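Local coordinates for gentamicin resistance protein (Enterococcus gallinarum, PDB 6CTZ) that probably inactivates aminoglycoside antibiotics such as gentamicin and kanamycin by transferring a phosphate from a guanine nucleotide to their 2''-hydroxyl, at residues A[38-43]-A[73-78]; A[18-23]-A[30-35]. The protein carries 2 engineered substitutions. One frame throughout, in Å; residues are numbered along the deposited sequence.

Interaction 1 (A[38-43]-A[73-78]); sequences WVFRFP and YVYIGK. With GDP (guanosine-5'-diphosphate), chain B.
Tyr75 turns the edge of its ring onto one face of the Trp38 indole, a T-shaped pair in the five-stranded antiparallel sheet of the kinase-like N-terminal lobe. CE2 of Tyr75 is the atom that lands on the face, 3.6 Å from CZ3 of Trp38 and offset toward the rim. The two planes stand at 68°. One face of the Tyr75 ring is covered by its own neighbour, with CG1 of Val74 over the ring centre. Phe40 completes the aromatic cluster. Its ring is tilted 25° from that of Tyr75 and slid aside, so the two barely overlap; CZ of Phe40 is 3.9 Å from CD2 of Tyr75.

Strands 38-43 and 73-78 are not neighbours, since strand 83-89 runs between them. No hydrogen bond joins them directly. Val74 and Tyr75 both face Gly87 in a classic beta bulge, and both side chains touch Trp38. The hydroxyl of Tyr75 is bonded to Asp14.

Arg41 binds the nucleotide. Its CG is anti to the backbone N (chi1 -172°), and the chain runs extended toward the GDP alpha-phosphate. NH1 of Arg41 forms a salt bridge with Glu55 and lies 3.4 Å from OH of Tyr73, at an angle too poor for a hydrogen bond. The NE and NH2 edge grips one oxygen through two bent bonds: O1A of GDP lies 2.7 Å from NE and 3.0 Å from NH2 of Arg41.

Interaction 2 (A[18-23]-A[30-35]); sequences QSVESL and YAILVN. With GDP (guanosine-5'-diphosphate), chain B.
Asn35 uses its side chain to carry on the pairing of a beta hairpin where the strands give way to loop. OD1 of Asn35 accepts two backbone N-H groups in succession, at 2.8 Å from N of Gln18 and 3.2 Å from N of Ser19. The Ser19 donor lies nearly along the C=O axis, while N of Gln18 approaches at a more bent angle of 139°, tilted 17° from the carbonyl plane. ND2 of Asn35 donates to the carbonyl of Ser16, so both ends of the amide are held. The backbone N of Asn35 returns a bond to O of Ser19.

The hairpin is formed by strands 20-25 and 29-34, at one edge of the N-lobe sheet. Glu21 and Leu33 are a hydrogen-bonded antiparallel pair. Val20 with Val34 and Ser22 with Ile32 are non-hydrogen-bonded pairs, and the side chains of the second pair diverge. On one face, Val20 and Val34 lie side by side, and CG1 of Val20 also meets CD1 of Ile32. Helix 2-11 packs against this apolar row. On the other face, Glu21 runs alongside Leu33, with CG of Glu21 3.9 Å from CB of Leu33. A water joins OG of Ser19, OE1 of Glu21 and O of Leu33. It donates to the last two and accepts from the serine.

Farther along the hairpin, OG of Ser22 sits at the edge of the Tyr30 ring, near its plane, and is hydrogen-bonded to OH of Tyr30 (2.8 Å). Leu23 and Ala31 lie toward the nucleotide. The N of Leu23 donates to O of Ala31, and CB of Ala31 touches O4' of the ribose. With chi1 at -180°, the Leu23 side chain swings away from its own N and brings CD2 of Leu23 to 3.5 Å from C4 of the guanine.

Interactions 1 and 2 belong to the same sheet and meet where strand 29-34 pairs with strand 38-43. Backbone hydrogen bonds probably join Phe42 to Tyr30 and Phe40 to Ile32. Interaction 2 is direct strand pairing at the sheet edge, made mainly of backbone bonds and a water, with several exposed residues. Interaction 1 spans an intervening strand and has no hydrogen bond between its segments, only side-chain packing. It buries less surface, although Phe40 and Arg41 are themselves buried. Both reach GDP: interaction 1 brings the Arg41 guanidinium to the alpha-phosphate and Val39 to the base, while interaction 2 gives apolar contact to base and ribose. Val39 CG2 and Leu23 CD2 touch beside the guanine.

Interaction 1 (A[38-43]-A[73-78])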
loop_
_atom_site.group_PDB
_atom_site.type_symbol
_atom_site.label_atom_id
_atom_site.label_comp_id
_atom_site.label_asym_id
_atom_site.label_seq_id
_atom_site.Cartn_x
_atom_site.Cartn_y
_atom_site.Cartn_z
ATOM N N TRP A 38 -21.405 -4.566 5.552
ATOM C CA TRP A 38 -20.420 -4.303 6.594
ATOM C C TRP A 38 -19.173 -5.125 6.330
ATOM O O TRP A 38 -19.251 -6.350 6.199
ATOM C CB TRP A 38 -20.971 -4.674 7.971
ATOM C CG TRP A 38 -22.045 -3.758 8.439
ATOM C CD1 TRP A 38 -23.389 -3.984 8.407
ATOM C CD2 TRP A 38 -21.866 -2.455 9.009
ATOM N NE1 TRP A 38 -24.057 -2.903 8.929
ATOM C CE2 TRP A 38 -23.146 -1.949 9.304
ATOM C CE3 TRP A 38 -20.743 -1.669 9.296
ATOM C CZ2 TRP A 38 -23.338 -0.693 9.875
ATOM C CZ3 TRP A 38 -20.933 -0.421 9.860
ATOM C CH2 TRP A 38 -22.222 0.054 10.147
ATOM N N VAL A 39 -18.034 -4.459 6.290
ATOM C CA VAL A 39 -16.788 -5.151 6.171
ATOM C C VAL A 39 -16.234 -5.387 7.581
ATOM O O VAL A 39 -16.072 -4.466 8.317
ATOM C CB VAL A 39 -15.731 -4.308 5.371
ATOM C CG1 VAL A 39 -14.384 -5.007 5.359
ATOM C CG2 VAL A 39 -16.222 -3.995 3.976
ATOM N N PHE A 40 -16.004 -6.625 7.945
ATOM C CA PHE A 40 -15.295 -6.951 9.174
ATOM C C PHE A 40 -13.896 -7.427 8.820
ATOM O O PHE A 40 -13.725 -8.317 7.974
ATOM C CB PHE A 40 -16.068 -7.937 10.056
ATOM C CG PHE A 40 -17.153 -7.273 10.831
ATOM C CD1 PHE A 40 -18.406 -7.078 10.265
ATOM C CD2 PHE A 40 -16.900 -6.769 12.097
ATOM C CE1 PHE A 40 -19.410 -6.438 10.973
ATOM C CE2 PHE A 40 -17.890 -6.122 12.804
ATOM C CZ PHE A 40 -19.144 -5.948 12.239
ATOM N N ARG A 41 -12.900 -6.801 9.438
ATOM C CA ARG A 41 -11.517 -6.930 9.008
ATOM C C ARG A 41 -10.689 -7.400 10.195
ATOM O O ARG A 41 -10.626 -6.716 11.228
ATOM C CB ARG A 41 -11.024 -5.591 8.466
ATOM C CG ARG A 41 -9.656 -5.630 7.816
ATOM C CD ARG A 41 -9.395 -4.246 7.279
ATOM N NE ARG A 41 -8.080 -3.932 6.732
ATOM C CZ ARG A 41 -7.207 -3.130 7.335
ATOM N NH1 ARG A 41 -7.443 -2.668 8.560
ATOM N NH2 ARG A 41 -6.091 -2.778 6.712
ATOM N N PHE A 42 -10.062 -8.564 10.036
ATOM C CA PHE A 42 -9.425 -9.300 11.121
ATOM C C PHE A 42 -7.929 -9.400 10.875
ATOM O O PHE A 42 -7.514 -10.017 9.877
ATOM C CB PHE A 42 -10.023 -10.704 11.197
ATOM C CG PHE A 42 -11.471 -10.727 11.596
ATOM C CD1 PHE A 42 -11.838 -10.781 12.935
ATOM C CD2 PHE A 42 -12.466 -10.706 10.632
ATOM C CE1 PHE A 42 -13.176 -10.809 13.306
ATOM C CE2 PHE A 42 -13.804 -10.735 10.993
ATOM C CZ PHE A 42 -14.159 -10.784 12.333
ATOM N N PRO A 43 -7.091 -8.840 11.747
ATOM C CA PRO A 43 -5.639 -8.987 11.577
ATOM C C PRO A 43 -5.193 -10.440 11.546
ATOM O O PRO A 43 -5.777 -11.314 12.190
ATOM C CB PRO A 43 -5.070 -8.263 12.802
ATOM C CG PRO A 43 -6.097 -7.203 13.093
ATOM C CD PRO A 43 -7.428 -7.876 12.809
ATOM N N TYR A 73 -14.340 3.078 11.060
ATOM C CA TYR A 73 -14.594 1.938 11.927
ATOM C C TYR A 73 -15.713 2.288 12.897
ATOM O O TYR A 73 -15.533 3.110 13.799
ATOM C CB TYR A 73 -13.314 1.577 12.668
ATOM C CG TYR A 73 -12.113 1.230 11.791
ATOM C CD1 TYR A 73 -12.251 0.779 10.470
ATOM C CD2 TYR A 73 -10.830 1.342 12.305
ATOM C CE1 TYR A 73 -11.138 0.455 9.709
ATOM C CE2 TYR A 73 -9.727 1.018 11.557
ATOM C CZ TYR A 73 -9.881 0.575 10.265
ATOM O OH TYR A 73 -8.759 0.257 9.541
ATOM N N VAL A 74 -16.873 1.680 12.700
ATOM C CA VAL A 74 -18.011 1.851 13.597
ATOM C C VAL A 74 -17.969 0.829 14.718
ATOM O O VAL A 74 -18.355 1.123 15.853
ATOM C CB VAL A 74 -19.311 1.741 12.772
ATOM C CG1 VAL A 74 -20.550 1.630 13.672
ATOM C CG2 VAL A 74 -19.424 2.929 11.827
ATOM N N TYR A 75 -17.501 -0.374 14.415
ATOM C CA TYR A 75 -17.459 -1.477 15.363
ATOM C C TYR A 75 -16.002 -1.765 15.681
ATOM O O TYR A 75 -15.194 -1.970 14.768
ATOM C CB TYR A 75 -18.143 -2.703 14.767
ATOM C CG TYR A 75 -19.611 -2.442 14.515
ATOM C CD1 TYR A 75 -20.498 -2.293 15.576
ATOM C CD2 TYR A 75 -20.110 -2.330 13.222
ATOM C CE1 TYR A 75 -21.835 -2.041 15.356
ATOM C CE2 TYR A 75 -21.457 -2.083 12.993
ATOM C CZ TYR A 75 -22.313 -1.938 14.064
ATOM O OH TYR A 75 -23.651 -1.680 13.847
ATOM N N ILE A 76 -15.652 -1.739 16.963
ATOM C CA ILE A 76 -14.287 -1.999 17.393
ATOM C C ILE A 76 -14.348 -3.174 18.353
ATOM O O ILE A 76 -14.884 -3.054 19.463
ATOM C CB ILE A 76 -13.623 -0.766 18.018
ATOM C CG1 ILE A 76 -13.581 0.375 16.987
ATOM C CG2 ILE A 76 -12.220 -1.108 18.479
ATOM C CD1 ILE A 76 -12.805 1.594 17.423
ATOM N N GLY A 77 -13.860 -4.327 17.902
ATOM C CA GLY A 77 -13.910 -5.551 18.662
ATOM C C GLY A 77 -12.541 -5.995 19.150
ATOM O O GLY A 77 -11.509 -5.382 18.876
ATOM N N LYS A 78 -12.557 -7.106 19.871
ATOM C CA LYS A 78 -11.384 -7.683 20.477
ATOM C C LYS A 78 -11.422 -9.192 20.398
ATOM O O LYS A 78 -12.418 -9.775 20.693
ATOM C CB LYS A 78 -11.424 -7.282 21.953
ATOM C CG LYS A 78 -10.152 -7.364 22.701
ATOM C CD LYS A 78 -10.270 -6.528 23.941
ATOM C CE LYS A 78 -10.995 -7.279 25.016
ATOM N NZ LYS A 78 -12.431 -6.922 25.075
HETATM P PB GDP B . -4.262 -6.161 3.925
HETATM O O1B GDP B . -3.814 -5.105 4.906
HETATM O O2B GDP B . -3.752 -5.893 2.523
HETATM O O3B GDP B . -3.980 -7.559 4.425
HETATM O O3A GDP B . -5.876 -6.052 3.904
HETATM P PA GDP B . -6.813 -4.935 3.196
HETATM O O1A GDP B . -7.176 -3.853 4.168
HETATM O O2A GDP B . -6.162 -4.445 1.914
HETATM O "O5'" GDP B . -8.154 -5.806 2.918
HETATM C "C5'" GDP B . -8.050 -7.011 2.172
HETATM C "C4'" GDP B . -8.910 -6.900 0.936
HETATM O "O4'" GDP B . -10.280 -6.841 1.334
HETATM C "C3'" GDP B . -8.700 -5.638 0.117
HETATM O "O3'" GDP B . -7.556 -5.716 -0.741
HETATM C "C2'" GDP B . -9.985 -5.611 -0.672
HETATM O "O2'" GDP B . -9.949 -6.584 -1.721
HETATM C "C1'" GDP B . -10.994 -6.098 0.355
HETATM N N9 GDP B . -11.617 -4.946 1.037
HETATM C C8 GDP B . -11.314 -4.435 2.252
HETATM N N7 GDP B . -12.126 -3.378 2.515
HETATM C C5 GDP B . -12.951 -3.224 1.461
HETATM C C6 GDP B . -14.030 -2.308 1.070
HETATM O O6 GDP B . -14.398 -1.394 1.832
HETATM N N1 GDP B . -14.608 -2.520 -0.123
HETATM C C2 GDP B . -14.237 -3.505 -0.970
HETATM N N2 GDP B . -14.886 -3.649 -2.142
HETATM N N3 GDP B . -13.247 -4.378 -0.683
HETATM C C4 GDP B . -12.608 -4.267 0.500
#

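Interaction 2 (A[18-23]-A[30-35])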
loop_
_atom_site.group_PDB
_atom_site.type_symbol
_atom_site.label_atom_id
_atom_site.label_comp_id
_atom_site.label_asym_id
_atom_site.label_seq_id
_atom_site.Cartn_x
_atom_site.Cartn_y
_atom_site.Cartn_z
ATOM N N GLN A 18 -27.372 -12.115 8.439
ATOM C CA GLN A 18 -28.161 -12.846 7.458
ATOM C C GLN A 18 -27.312 -13.435 6.346
ATOM O O GLN A 18 -27.712 -14.427 5.733
ATOM C CB GLN A 18 -29.211 -11.925 6.827
ATOM C CG GLN A 18 -30.337 -11.508 7.760
ATOM C CD GLN A 18 -30.061 -10.196 8.466
ATOM O OE1 GLN A 18 -29.487 -9.273 7.888
ATOM N NE2 GLN A 18 -30.471 -10.105 9.727
ATOM N N SER A 19 -26.153 -12.848 6.074
ATOM C CA SER A 19 -25.279 -13.361 5.048
ATOM C C SER A 19 -23.872 -12.994 5.390
ATOM O O SER A 19 -23.662 -11.973 5.948
ATOM C CB SER A 19 -25.618 -12.780 3.686
ATOM O OG SER A 19 -25.299 -11.410 3.533
ATOM N N VAL A 20 -22.947 -13.867 5.066
ATOM C CA VAL A 20 -21.527 -13.643 5.280
ATOM C C VAL A 20 -20.759 -14.238 4.126
ATOM O O VAL A 20 -20.983 -15.352 3.756
ATOM C CB VAL A 20 -21.024 -14.267 6.555
ATOM C CG1 VAL A 20 -19.581 -13.942 6.768
ATOM C CG2 VAL A 20 -21.775 -13.728 7.695
ATOM N N GLU A 21 -19.849 -13.469 3.564
ATOM C CA GLU A 21 -19.050 -13.932 2.465
ATOM C C GLU A 21 -17.616 -13.402 2.544
ATOM O O GLU A 21 -17.372 -12.346 3.034
ATOM C CB GLU A 21 -19.676 -13.512 1.134
ATOM C CG GLU A 21 -20.024 -12.052 1.027
ATOM C CD GLU A 21 -21.053 -11.590 -0.028
ATOM O OE1 GLU A 21 -22.211 -11.308 0.339
ATOM O OE2 GLU A 21 -20.688 -11.344 -1.195
ATOM N N SER A 22 -16.668 -14.164 2.078
ATOM C CA SER A 22 -15.308 -13.654 1.985
ATOM C C SER A 22 -15.278 -12.467 1.031
ATOM O O SER A 22 -15.958 -12.462 0.003
ATOM C CB SER A 22 -14.367 -14.747 1.480
ATOM O OG SER A 22 -14.127 -15.711 2.490
ATOM N N LEU A 23 -14.520 -11.436 1.395
ATOM C CA LEU A 23 -14.399 -10.240 0.572
ATOM C C LEU A 23 -13.000 -10.068 -0.000
ATOM O O LEU A 23 -12.839 -9.813 -1.201
ATOM C CB LEU A 23 -14.804 -9.000 1.385
ATOM C CG LEU A 23 -14.738 -7.661 0.644
ATOM C CD1 LEU A 23 -15.689 -7.651 -0.545
ATOM C CD2 LEU A 23 -15.055 -6.529 1.600
ATOM N N TYR A 30 -7.683 -10.258 7.021
ATOM C CA TYR A 30 -8.722 -11.016 6.338
ATOM C C TYR A 30 -10.024 -10.238 6.466
ATOM O O TYR A 30 -10.423 -9.874 7.576
ATOM C CB TYR A 30 -8.856 -12.394 6.990
ATOM C CG TYR A 30 -9.974 -13.253 6.465
ATOM C CD1 TYR A 30 -10.045 -13.601 5.124
ATOM C CD2 TYR A 30 -10.951 -13.739 7.319
ATOM C CE1 TYR A 30 -11.069 -14.406 4.647
ATOM C CE2 TYR A 30 -11.974 -14.549 6.855
ATOM C CZ TYR A 30 -12.033 -14.872 5.516
ATOM O OH TYR A 30 -13.053 -15.672 5.048
ATOM N N ALA A 31 -10.674 -9.965 5.338
ATOM C CA ALA A 31 -11.886 -9.154 5.318
ATOM C C ALA A 31 -13.063 -9.994 4.845
ATOM O O ALA A 31 -12.962 -10.720 3.847
ATOM C CB ALA A 31 -11.731 -7.926 4.414
ATOM N N ILE A 32 -14.179 -9.889 5.562
ATOM C CA ILE A 32 -15.427 -10.537 5.184
ATOM C C ILE A 32 -16.506 -9.471 5.049
ATOM O O ILE A 32 -16.391 -8.360 5.569
ATOM C CB ILE A 32 -15.851 -11.635 6.176
ATOM C CG1 ILE A 32 -16.119 -11.044 7.565
ATOM C CG2 ILE A 32 -14.778 -12.702 6.238
ATOM C CD1 ILE A 32 -16.666 -12.065 8.559
ATOM N N LEU A 33 -17.560 -9.814 4.322
ATOM C CA LEU A 33 -18.672 -8.905 4.090
ATOM C C LEU A 33 -19.910 -9.492 4.751
ATOM O O LEU A 33 -20.295 -10.629 4.454
ATOM C CB LEU A 33 -18.901 -8.702 2.595
ATOM C CG LEU A 33 -19.964 -7.679 2.198
ATOM C CD1 LEU A 33 -19.600 -6.276 2.695
ATOM C CD2 LEU A 33 -20.175 -7.699 0.685
ATOM N N VAL A 34 -20.523 -8.721 5.645
ATOM C CA VAL A 34 -21.687 -9.149 6.410
ATOM C C VAL A 34 -22.896 -8.383 5.899
ATOM O O VAL A 34 -22.863 -7.152 5.803
ATOM C CB VAL A 34 -21.480 -8.904 7.914
ATOM C CG1 VAL A 34 -22.798 -9.061 8.682
ATOM C CG2 VAL A 34 -20.410 -9.847 8.452
ATOM N N ASN A 35 -23.954 -9.116 5.554
ATOM C CA ASN A 35 -25.210 -8.539 5.080
ATOM C C ASN A 35 -25.035 -7.677 3.835
ATOM O O ASN A 35 -25.850 -6.785 3.577
ATOM C CB ASN A 35 -25.951 -7.778 6.186
ATOM C CG ASN A 35 -26.272 -8.661 7.377
ATOM O OD1 ASN A 35 -26.242 -9.884 7.270
ATOM N ND2 ASN A 35 -26.573 -8.047 8.515
HETATM P PB GDP B . -4.262 -6.161 3.925
HETATM O O1B GDP B . -3.814 -5.105 4.906
HETATM O O2B GDP B . -3.752 -5.893 2.523
HETATM O O3B GDP B . -3.980 -7.559 4.425
HETATM O O3A GDP B . -5.876 -6.052 3.904
HETATM P PA GDP B . -6.813 -4.935 3.196
HETATM O O1A GDP B . -7.176 -3.853 4.168
HETATM O O2A GDP B . -6.162 -4.445 1.914
HETATM O "O5'" GDP B . -8.154 -5.806 2.918
HETATM C "C5'" GDP B . -8.050 -7.011 2.172
HETATM C "C4'" GDP B . -8.910 -6.900 0.936
HETATM O "O4'" GDP B . -10.280 -6.841 1.334
HETATM C "C3'" GDP B . -8.700 -5.638 0.117
HETATM O "O3'" GDP B . -7.556 -5.716 -0.741
HETATM C "C2'" GDP B . -9.985 -5.611 -0.672
HETATM O "O2'" GDP B . -9.949 -6.584 -1.721
HETATM C "C1'" GDP B . -10.994 -6.098 0.355
HETATM N N9 GDP B . -11.617 -4.946 1.037
HETATM C C8 GDP B . -11.314 -4.435 2.252
HETATM N N7 GDP B . -12.126 -3.378 2.515
HETATM C C5 GDP B . -12.951 -3.224 1.461
HETATM C C6 GDP B . -14.030 -2.308 1.070
HETATM O O6 GDP B . -14.398 -1.394 1.832
HETATM N N1 GDP B . -14.608 -2.520 -0.123
HETATM C C2 GDP B . -14.237 -3.505 -0.970
HETATM N N2 GDP B . -14.886 -3.649 -2.142
HETATM N N3 GDP B . -13.247 -4.378 -0.683
HETATM C C4 GDP B . -12.608 -4.267 0.500
HETATM O O HOH W 1 -22.686 -10.493 2.875
#